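Local coordinates for uncharacterized peroxidase-related protein (PDB 2PFX), which is of unknown function but, as a peroxidase-related member of the AhpD-like carboxymuconolactone decarboxylase family, probably acts as an oxidoreductase on peroxides, at residues M126-T134 against I158-N169; K4-D12 against S176-A184. All coordinates share one frame; numbering follows the deposited sequence. Where two conformers were deposited one is given.

Interaction 1: M126-T134 against I158-N169; sequences MLDFAAKMT and IWDIANVTGFFN
M133, a selenomethionine, reaches from helix 121-136 onto the backbone of helix 155-178. Its chain runs straight to SE, which lies 3.6 Å from A162 CA, and the bend at chi3 (65°) turns CE to 3.4 Å from A162 O. Its shaft crosses T165, with M133 CB 3.7 Å from T165 CG2. T165 turns two sides to its neighbours: CG2 goes between M133 and A130, while OG1 lies 3.3 Å from A130 CB. The T165 hydroxyl donates to I161 O from above the carbonyl plane, on the face opposite to T165 N. A130 lies beside T165 where the axes of the two segments come within 9.7 Å, crossing at -47°. Toward the N-terminal ends, I161 divides its branches, CG2 meeting CD2 of the F129 ring at 4.0 Å and CD1 meeting CG of M126 at 3.9 Å. Toward the C-terminal ends, N169 ND2 donates to T134 OG1 in its own amide plane, 3.1 Å away and nearly straight (172°). ND2 also serves T165 O, and OD1 is held by N84 and R173. T134 OG1 in turn donates a hydrogen bond to A130 O. This is buried helix-helix packing in an all-helical chain; R173 of the second subunit bonds to M133 O and T134 O. A single side-chain hydrogen bond crosses a mainly apolar contact, and both threonine hydroxyls donate within their own helices.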
loop_
_atom_site.group_PDB
_atom_site.type_symbol
_atom_site.label_atom_id
_atom_site.label_comp_id
_atom_site.label_asym_id
_atom_site.label_seq_id
_atom_site.Cartn_x
_atom_site.Cartn_y
_atom_site.Cartn_z
HETATM N N MSE A 126 -6.509 -22.740 3.082
HETATM C CA MSE A 126 -7.316 -22.500 1.895
HETATM C C MSE A 126 -7.651 -21.015 1.767
HETATM O O MSE A 126 -7.456 -20.383 0.722
HETATM C CB MSE A 126 -8.558 -23.364 1.974
HETATM C CG MSE A 126 -9.498 -23.216 0.785
HETATM SE SE MSE A 126 -11.156 -24.122 1.090
HETATM C CE MSE A 126 -11.812 -22.891 2.390
ATOM N N LEU A 127 -8.136 -20.438 2.854
ATOM C CA LEU A 127 -8.445 -19.009 2.855
ATOM C C LEU A 127 -7.230 -18.095 2.798
ATOM O O LEU A 127 -7.279 -17.028 2.183
ATOM C CB LEU A 127 -9.322 -18.656 4.063
ATOM C CG LEU A 127 -10.666 -19.383 4.117
ATOM C CD1 LEU A 127 -11.439 -19.018 5.367
ATOM C CD2 LEU A 127 -11.520 -19.104 2.875
ATOM N N ASP A 128 -6.122 -18.458 3.424
ATOM C CA ASP A 128 -4.906 -17.669 3.344
ATOM C C ASP A 128 -4.374 -17.584 1.910
ATOM O O ASP A 128 -3.874 -16.545 1.463
ATOM C CB ASP A 128 -3.840 -18.302 4.230
ATOM C CG ASP A 128 -4.002 -18.117 5.719
ATOM O OD1 ASP A 128 -4.822 -17.284 6.160
ATOM O OD2 ASP A 128 -3.272 -18.841 6.436
ATOM N N PHE A 129 -4.460 -18.698 1.187
ATOM C CA PHE A 129 -4.062 -18.754 -0.219
ATOM C C PHE A 129 -4.956 -17.856 -1.086
ATOM O O PHE A 129 -4.496 -17.096 -1.933
ATOM C CB PHE A 129 -4.111 -20.216 -0.676
ATOM C CG PHE A 129 -3.467 -20.504 -2.031
ATOM C CD1 PHE A 129 -2.116 -20.806 -2.138
ATOM C CD2 PHE A 129 -4.209 -20.486 -3.202
ATOM C CE1 PHE A 129 -1.552 -21.084 -3.367
ATOM C CE2 PHE A 129 -3.652 -20.737 -4.436
ATOM C CZ PHE A 129 -2.302 -21.010 -4.516
ATOM N N ALA A 130 -6.256 -17.954 -0.866
ATOM C CA ALA A 130 -7.205 -17.104 -1.589
ATOM C C ALA A 130 -6.888 -15.641 -1.323
ATOM O O ALA A 130 -6.898 -14.834 -2.258
ATOM C CB ALA A 130 -8.632 -17.451 -1.206
ATOM N N ALA A 131 -6.604 -15.317 -0.075
ATOM C CA ALA A 131 -6.245 -13.960 0.352
ATOM C C ALA A 131 -4.990 -13.474 -0.339
ATOM O O ALA A 131 -4.922 -12.352 -0.856
ATOM C CB ALA A 131 -6.059 -13.863 1.867
ATOM N N LYS A 132 -3.975 -14.329 -0.361
ATOM C CA LYS A 132 -2.743 -13.961 -1.035
ATOM C C LYS A 132 -2.917 -13.809 -2.541
ATOM O O LYS A 132 -2.302 -12.963 -3.218
ATOM C CB LYS A 132 -1.661 -14.994 -0.712
ATOM C CG LYS A 132 -0.320 -14.568 -1.337
ATOM C CD LYS A 132 0.805 -15.526 -0.971
ATOM C CE LYS A 132 2.124 -14.975 -1.509
ATOM N NZ LYS A 132 3.249 -15.604 -0.773
HETATM N N MSE A 133 -3.746 -14.638 -3.154
HETATM C CA MSE A 133 -4.091 -14.494 -4.554
HETATM C C MSE A 133 -4.819 -13.177 -4.810
HETATM O O MSE A 133 -4.658 -12.523 -5.829
HETATM C CB MSE A 133 -5.034 -15.615 -4.971
HETATM C CG MSE A 133 -4.372 -16.934 -5.314
HETATM SE SE MSE A 133 -5.585 -18.260 -5.891
HETATM C CE MSE A 133 -6.127 -17.381 -7.496
ATOM N N THR A 134 -5.629 -12.802 -3.828
ATOM C CA THR A 134 -6.454 -11.608 -3.981
ATOM C C THR A 134 -5.596 -10.362 -3.877
ATOM O O THR A 134 -5.716 -9.425 -4.684
ATOM C CB THR A 134 -7.606 -11.645 -2.968
ATOM O OG1 THR A 134 -8.464 -12.751 -3.302
ATOM C CG2 THR A 134 -8.464 -10.382 -3.066
ATOM N N ILE A 158 -6.254 -27.485 -5.687
ATOM C CA ILE A 158 -5.586 -26.183 -5.787
ATOM C C ILE A 158 -6.118 -25.427 -6.993
ATOM O O ILE A 158 -6.421 -24.231 -6.949
ATOM C CB ILE A 158 -4.059 -26.373 -5.855
ATOM C CG1 ILE A 158 -3.511 -27.137 -4.652
ATOM C CG2 ILE A 158 -3.378 -25.025 -6.003
ATOM C CD1 ILE A 158 -1.999 -27.237 -4.594
ATOM N N TRP A 159 -6.279 -26.132 -8.111
ATOM C CA TRP A 159 -6.873 -25.530 -9.302
ATOM C C TRP A 159 -8.263 -24.954 -9.022
ATOM O O TRP A 159 -8.639 -23.848 -9.426
ATOM C CB TRP A 159 -6.993 -26.559 -10.422
ATOM C CG TRP A 159 -7.654 -26.022 -11.653
ATOM C CD1 TRP A 159 -8.950 -26.153 -12.042
ATOM C CD2 TRP A 159 -7.008 -25.233 -12.678
ATOM N NE1 TRP A 159 -9.164 -25.507 -13.243
ATOM C CE2 TRP A 159 -7.977 -24.938 -13.645
ATOM C CE3 TRP A 159 -5.707 -24.766 -12.853
ATOM C CZ2 TRP A 159 -7.686 -24.187 -14.780
ATOM C CZ3 TRP A 159 -5.397 -24.020 -13.977
ATOM C CH2 TRP A 159 -6.398 -23.745 -14.924
ATOM N N ASP A 160 -9.078 -25.741 -8.313
ATOM C CA ASP A 160 -10.391 -25.266 -7.903
ATOM C C ASP A 160 -10.309 -24.072 -6.974
ATOM O O ASP A 160 -11.101 -23.139 -7.090
ATOM C CB ASP A 160 -11.146 -26.406 -7.227
ATOM C CG ASP A 160 -11.606 -27.507 -8.159
ATOM O OD1 ASP A 160 -11.357 -27.339 -9.378
ATOM O OD2 ASP A 160 -12.190 -28.525 -7.689
ATOM N N ILE A 161 -9.375 -24.070 -6.017
ATOM C CA ILE A 161 -9.296 -22.909 -5.129
ATOM C C ILE A 161 -8.938 -21.659 -5.910
ATOM O O ILE A 161 -9.476 -20.552 -5.745
ATOM C CB ILE A 161 -8.291 -23.168 -3.990
ATOM C CG1 ILE A 161 -8.744 -24.236 -2.982
ATOM C CG2 ILE A 161 -7.990 -21.879 -3.247
ATOM C CD1 ILE A 161 -7.579 -24.843 -2.230
ATOM N N ALA A 162 -7.987 -21.827 -6.833
ATOM C CA ALA A 162 -7.559 -20.725 -7.682
ATOM C C ALA A 162 -8.712 -20.223 -8.545
ATOM O O ALA A 162 -8.868 -19.011 -8.719
ATOM C CB ALA A 162 -6.388 -21.146 -8.549
ATOM N N ASN A 163 -9.522 -21.117 -9.088
ATOM C CA ASN A 163 -10.565 -20.616 -10.001
ATOM C C ASN A 163 -11.691 -19.948 -9.240
ATOM O O ASN A 163 -12.201 -18.910 -9.681
ATOM C CB ASN A 163 -11.059 -21.747 -10.901
ATOM C CG ASN A 163 -10.179 -21.848 -12.133
ATOM O OD1 ASN A 163 -10.532 -21.326 -13.192
ATOM N ND2 ASN A 163 -9.036 -22.505 -11.985
ATOM N N VAL A 164 -12.085 -20.520 -8.102
ATOM C CA VAL A 164 -13.119 -19.882 -7.302
ATOM C C VAL A 164 -12.627 -18.501 -6.872
ATOM O O VAL A 164 -13.338 -17.522 -7.019
ATOM C CB VAL A 164 -13.511 -20.737 -6.098
ATOM C CG1 VAL A 164 -14.423 -19.977 -5.149
ATOM C CG2 VAL A 164 -14.168 -22.007 -6.618
ATOM N N THR A 165 -11.407 -18.443 -6.359
ATOM C CA THR A 165 -10.807 -17.194 -5.934
ATOM C C THR A 165 -10.775 -16.176 -7.076
ATOM O O THR A 165 -11.235 -15.038 -6.953
ATOM C CB THR A 165 -9.356 -17.422 -5.449
ATOM O OG1 THR A 165 -9.339 -18.280 -4.288
ATOM C CG2 THR A 165 -8.705 -16.120 -5.020
ATOM N N GLY A 166 -10.241 -16.568 -8.232
ATOM C CA GLY A 166 -10.189 -15.674 -9.387
ATOM C C GLY A 166 -11.569 -15.212 -9.812
ATOM O O GLY A 166 -11.745 -14.028 -10.127
ATOM N N PHE A 167 -12.531 -16.125 -9.810
ATOM C CA PHE A 167 -13.900 -15.768 -10.197
ATOM C C PHE A 167 -14.442 -14.647 -9.326
ATOM O O PHE A 167 -15.015 -13.723 -9.897
ATOM C CB PHE A 167 -14.800 -16.999 -10.155
ATOM C CG PHE A 167 -16.220 -16.820 -10.639
ATOM C CD1 PHE A 167 -16.539 -16.568 -11.961
ATOM C CD2 PHE A 167 -17.238 -16.910 -9.703
ATOM C CE1 PHE A 167 -17.861 -16.409 -12.333
ATOM C CE2 PHE A 167 -18.560 -16.788 -10.051
ATOM C CZ PHE A 167 -18.850 -16.554 -11.380
ATOM N N PHE A 168 -14.269 -14.671 -7.998
ATOM C CA PHE A 168 -14.826 -13.581 -7.198
ATOM C C PHE A 168 -14.011 -12.321 -7.350
ATOM O O PHE A 168 -14.526 -11.224 -7.103
ATOM C CB PHE A 168 -14.995 -13.995 -5.713
ATOM C CG PHE A 168 -16.246 -14.889 -5.753
ATOM C CD1 PHE A 168 -17.506 -14.309 -5.796
ATOM C CD2 PHE A 168 -16.106 -16.263 -5.795
ATOM C CE1 PHE A 168 -18.626 -15.118 -5.882
ATOM C CE2 PHE A 168 -17.228 -17.079 -5.861
ATOM C CZ PHE A 168 -18.484 -16.497 -5.900
ATOM N N ASN A 169 -12.748 -12.465 -7.761
ATOM C CA ASN A 169 -12.000 -11.245 -8.080
ATOM C C ASN A 169 -12.574 -10.576 -9.344
ATOM O O ASN A 169 -12.393 -9.372 -9.600
ATOM C CB ASN A 169 -10.513 -11.574 -8.249
ATOM C CG ASN A 169 -9.825 -11.464 -6.890
ATOM O OD1 ASN A 169 -9.554 -10.352 -6.447
ATOM N ND2 ASN A 169 -9.603 -12.582 -6.231
#

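Interaction 2: K4-D12 against S176-A184; sequences KPKEPTALD and SATAMMPNA
P8 O is gripped from the 176-184 side by two successive residues. M181 N donates to it at 2.8 Å and 168°, nearly along the C=O axis, and M180 CA adds a CH...O contact at 3.3 Å. The cis peptide between E7 and P8 bends the N-terminal segment just ahead of this carbonyl. Two residues on, the bonding runs the other way: A10 N donates to T178 O at 2.9 Å, again almost head-on. T9, between the two bonds, presents CG2 to T178 OG1 and to CG of selenomethionine M180. Its own OG1, set between backbone N and carbonyl carbon (chi1 72°), turns back to accept from L11 N at 3.0 Å, an ST turn. The L11 side chain crosses that of T178 at about a right angle, CD1 meeting CG2. T178 OG1 itself is bonded to V174 O, one turn back. The meeting point is the C-terminus of helix 155-178, closed by a Schellman motif in which A179 takes positive phi (56°). There A179 CB packs on A10 CB at 3.7 Å, and A179 O shares a water with K6 O, the water donating to A179 O at 2.6 Å and to K6 O at 2.7 Å. Farther along, P5 CB lies 3.7 Å from CG of selenomethionine M181, whose chain curls at chi2 and chi3 over the proline; M181 has a second conformer, which makes the detail of this packing doubtful. E7 lays CG across M181 CB, and its OE1 accepts from N39 ND2, which also donates to M181 O. R145 of the second subunit packs against A10, L11 and A179.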
loop_
_atom_site.group_PDB
_atom_site.type_symbol
_atom_site.label_atom_id
_atom_site.label_comp_id
_atom_site.label_asym_id
_atom_site.label_seq_id
_atom_site.Cartn_x
_atom_site.Cartn_y
_atom_site.Cartn_z
ATOM N N LYS A 4 -32.739 6.253 -3.171
ATOM C CA LYS A 4 -32.699 4.791 -3.101
ATOM C C LYS A 4 -31.919 4.229 -4.286
ATOM O O LYS A 4 -32.243 4.568 -5.434
ATOM C CB LYS A 4 -34.093 4.157 -3.061
ATOM N N PRO A 5 -30.904 3.407 -4.046
ATOM C CA PRO A 5 -30.076 2.945 -5.169
ATOM C C PRO A 5 -30.912 2.228 -6.227
ATOM O O PRO A 5 -31.835 1.483 -5.917
ATOM C CB PRO A 5 -29.109 1.946 -4.529
ATOM C CG PRO A 5 -29.066 2.318 -3.089
ATOM C CD PRO A 5 -30.433 2.842 -2.767
ATOM N N LYS A 6 -30.531 2.494 -7.471
ATOM C CA LYS A 6 -31.073 1.744 -8.589
ATOM C C LYS A 6 -30.628 0.277 -8.465
ATOM O O LYS A 6 -29.512 -0.019 -8.050
ATOM C CB LYS A 6 -30.640 2.349 -9.916
ATOM C CG LYS A 6 -31.744 2.543 -10.939
ATOM C CD LYS A 6 -31.478 1.758 -12.216
ATOM C CE LYS A 6 -30.342 2.325 -13.044
ATOM N NZ LYS A 6 -30.725 2.800 -14.408
ATOM N N GLU A 7 -31.561 -0.582 -8.846
ATOM C CA GLU A 7 -31.410 -1.999 -9.038
ATOM C C GLU A 7 -31.714 -2.367 -10.482
ATOM O O GLU A 7 -32.483 -1.700 -11.168
ATOM C CB GLU A 7 -32.305 -2.775 -8.080
ATOM C CG GLU A 7 -32.023 -2.511 -6.628
ATOM C CD GLU A 7 -32.795 -3.358 -5.646
ATOM O OE1 GLU A 7 -32.986 -4.577 -5.868
ATOM O OE2 GLU A 7 -33.235 -2.799 -4.609
ATOM N N PRO A 8 -31.092 -3.432 -10.970
ATOM C CA PRO A 8 -30.078 -4.151 -10.192
ATOM C C PRO A 8 -28.701 -3.488 -10.166
ATOM O O PRO A 8 -27.946 -3.814 -9.237
ATOM C CB PRO A 8 -29.994 -5.481 -10.933
ATOM C CG PRO A 8 -30.419 -5.197 -12.326
ATOM C CD PRO A 8 -31.382 -4.033 -12.275
ATOM N N THR A 9 -28.365 -2.597 -11.090
ATOM C CA THR A 9 -27.138 -1.805 -11.053
ATOM C C THR A 9 -27.477 -0.327 -11.266
ATOM O O THR A 9 -28.642 -0.004 -11.491
ATOM C CB THR A 9 -26.102 -2.212 -12.111
ATOM O OG1 THR A 9 -26.535 -1.802 -13.410
ATOM C CG2 THR A 9 -25.977 -3.734 -12.192
ATOM N N ALA A 10 -26.467 0.519 -11.214
ATOM C CA ALA A 10 -26.658 1.929 -11.537
ATOM C C ALA A 10 -26.586 2.190 -13.042
ATOM O O ALA A 10 -26.698 3.345 -13.484
ATOM C CB ALA A 10 -25.623 2.798 -10.824
ATOM N N LEU A 11 -26.382 1.162 -13.853
ATOM C CA LEU A 11 -26.342 1.321 -15.297
ATOM C C LEU A 11 -27.711 1.228 -15.937
ATOM O O LEU A 11 -28.547 0.419 -15.557
ATOM C CB LEU A 11 -25.429 0.245 -15.926
ATOM C CG LEU A 11 -23.954 0.355 -15.523
ATOM C CD1 LEU A 11 -23.139 -0.632 -16.332
ATOM C CD2 LEU A 11 -23.368 1.754 -15.691
ATOM N N ASP A 12 -27.956 2.049 -16.954
ATOM C CA ASP A 12 -29.222 1.890 -17.679
ATOM C C ASP A 12 -28.997 0.789 -18.699
ATOM O O ASP A 12 -28.507 0.995 -19.807
ATOM C CB ASP A 12 -29.610 3.228 -18.280
ATOM C CG ASP A 12 -30.762 3.147 -19.266
ATOM O OD1 ASP A 12 -31.731 2.399 -19.037
ATOM O OD2 ASP A 12 -30.696 3.845 -20.304
ATOM N N SER A 176 -18.944 -4.017 -7.963
ATOM C CA SER A 176 -18.621 -2.725 -7.355
ATOM C C SER A 176 -18.546 -1.650 -8.434
ATOM O O SER A 176 -18.991 -0.528 -8.237
ATOM C CB SER A 176 -17.333 -2.799 -6.541
ATOM O OG SER A 176 -17.533 -3.556 -5.365
ATOM N N ALA A 177 -18.004 -1.962 -9.598
ATOM C CA ALA A 177 -17.876 -0.907 -10.597
ATOM C C ALA A 177 -19.229 -0.456 -11.132
ATOM O O ALA A 177 -19.353 0.678 -11.614
ATOM C CB ALA A 177 -17.007 -1.382 -11.757
ATOM N N THR A 178 -20.233 -1.331 -11.087
ATOM C CA THR A 178 -21.530 -0.958 -11.647
ATOM C C THR A 178 -22.570 -0.568 -10.602
ATOM O O THR A 178 -23.731 -0.303 -10.931
ATOM C CB THR A 178 -22.091 -2.097 -12.513
ATOM O OG1 THR A 178 -22.350 -3.266 -11.725
ATOM C CG2 THR A 178 -21.075 -2.463 -13.592
ATOM N N ALA A 179 -22.151 -0.539 -9.341
ATOM C CA ALA A 179 -23.016 -0.294 -8.209
ATOM C C ALA A 179 -24.160 -1.297 -8.187
ATOM O O ALA A 179 -25.328 -0.961 -7.994
ATOM C CB ALA A 179 -23.519 1.137 -8.230
HETATM N N MSE A 180 -23.795 -2.563 -8.361
HETATM C CA MSE A 180 -24.750 -3.664 -8.314
HETATM C C MSE A 180 -25.291 -3.847 -6.908
HETATM O O MSE A 180 -24.549 -3.935 -5.924
HETATM C CB MSE A 180 -24.099 -4.962 -8.790
HETATM C CG MSE A 180 -25.092 -6.078 -9.031
HETATM SE SE MSE A 180 -24.174 -7.669 -9.548
HETATM C CE MSE A 180 -23.726 -7.070 -11.313
HETATM N N MSE A 181 -26.622 -3.905 -6.802
HETATM C CA MSE A 181 -27.207 -3.946 -5.462
HETATM C C MSE A 181 -27.716 -5.313 -5.079
HETATM O O MSE A 181 -28.456 -5.953 -5.836
HETATM C CB MSE A 181 -28.348 -2.920 -5.432
HETATM C CG MSE A 181 -27.865 -1.491 -5.277
HETATM SE SE MSE A 181 -26.853 -1.153 -3.677
HETATM C CE MSE A 181 -28.404 -1.433 -2.545
ATOM N N PRO A 182 -27.354 -5.806 -3.902
ATOM C CA PRO A 182 -27.927 -7.104 -3.490
ATOM C C PRO A 182 -29.402 -7.040 -3.109
ATOM O O PRO A 182 -29.953 -6.064 -2.598
ATOM C CB PRO A 182 -27.032 -7.457 -2.305
ATOM C CG PRO A 182 -26.679 -6.120 -1.729
ATOM C CD PRO A 182 -26.426 -5.231 -2.918
ATOM N N ASN A 183 -30.107 -8.149 -3.389
ATOM C CA ASN A 183 -31.516 -8.286 -3.088
ATOM C C ASN A 183 -31.737 -8.063 -1.606
ATOM O O ASN A 183 -31.058 -8.601 -0.740
ATOM C CB ASN A 183 -32.066 -9.672 -3.454
ATOM C CG ASN A 183 -31.862 -10.048 -4.904
ATOM O OD1 ASN A 183 -30.703 -10.168 -5.311
ATOM N ND2 ASN A 183 -32.947 -10.232 -5.654
ATOM N N ALA A 184 -32.740 -7.256 -1.291
ATOM C CA ALA A 184 -32.945 -6.876 0.106
ATOM C C ALA A 184 -33.191 -8.084 0.995
ATOM O O ALA A 184 -32.896 -8.015 2.187
ATOM C CB ALA A 184 -34.094 -5.880 0.184
HETATM O O HOH W 1 -27.049 0.997 -7.703
HETATM O O HOH W 2 -34.257 -5.735 -3.870
#

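Both contacts use helix 155-178: interaction 1 uses residues 158-169 of it, interaction 2 its C-terminal end, on opposite sides of the chain's centre. Their centres lie 25 Å apart and their nearest atoms about 8 Å apart, without touching. Across the subunit interface the two regions meet: T178 of interaction 2 packs on W159 of the second subunit, and M133 of interaction 1 packs on that subunit's A177. Within the same segments, F168 meets the H93 ring edge-to-face and S176 touches C86, residues that would fit the Cys-X-X-Cys...His motif of AhpD relatives; a redox role here is only inferred.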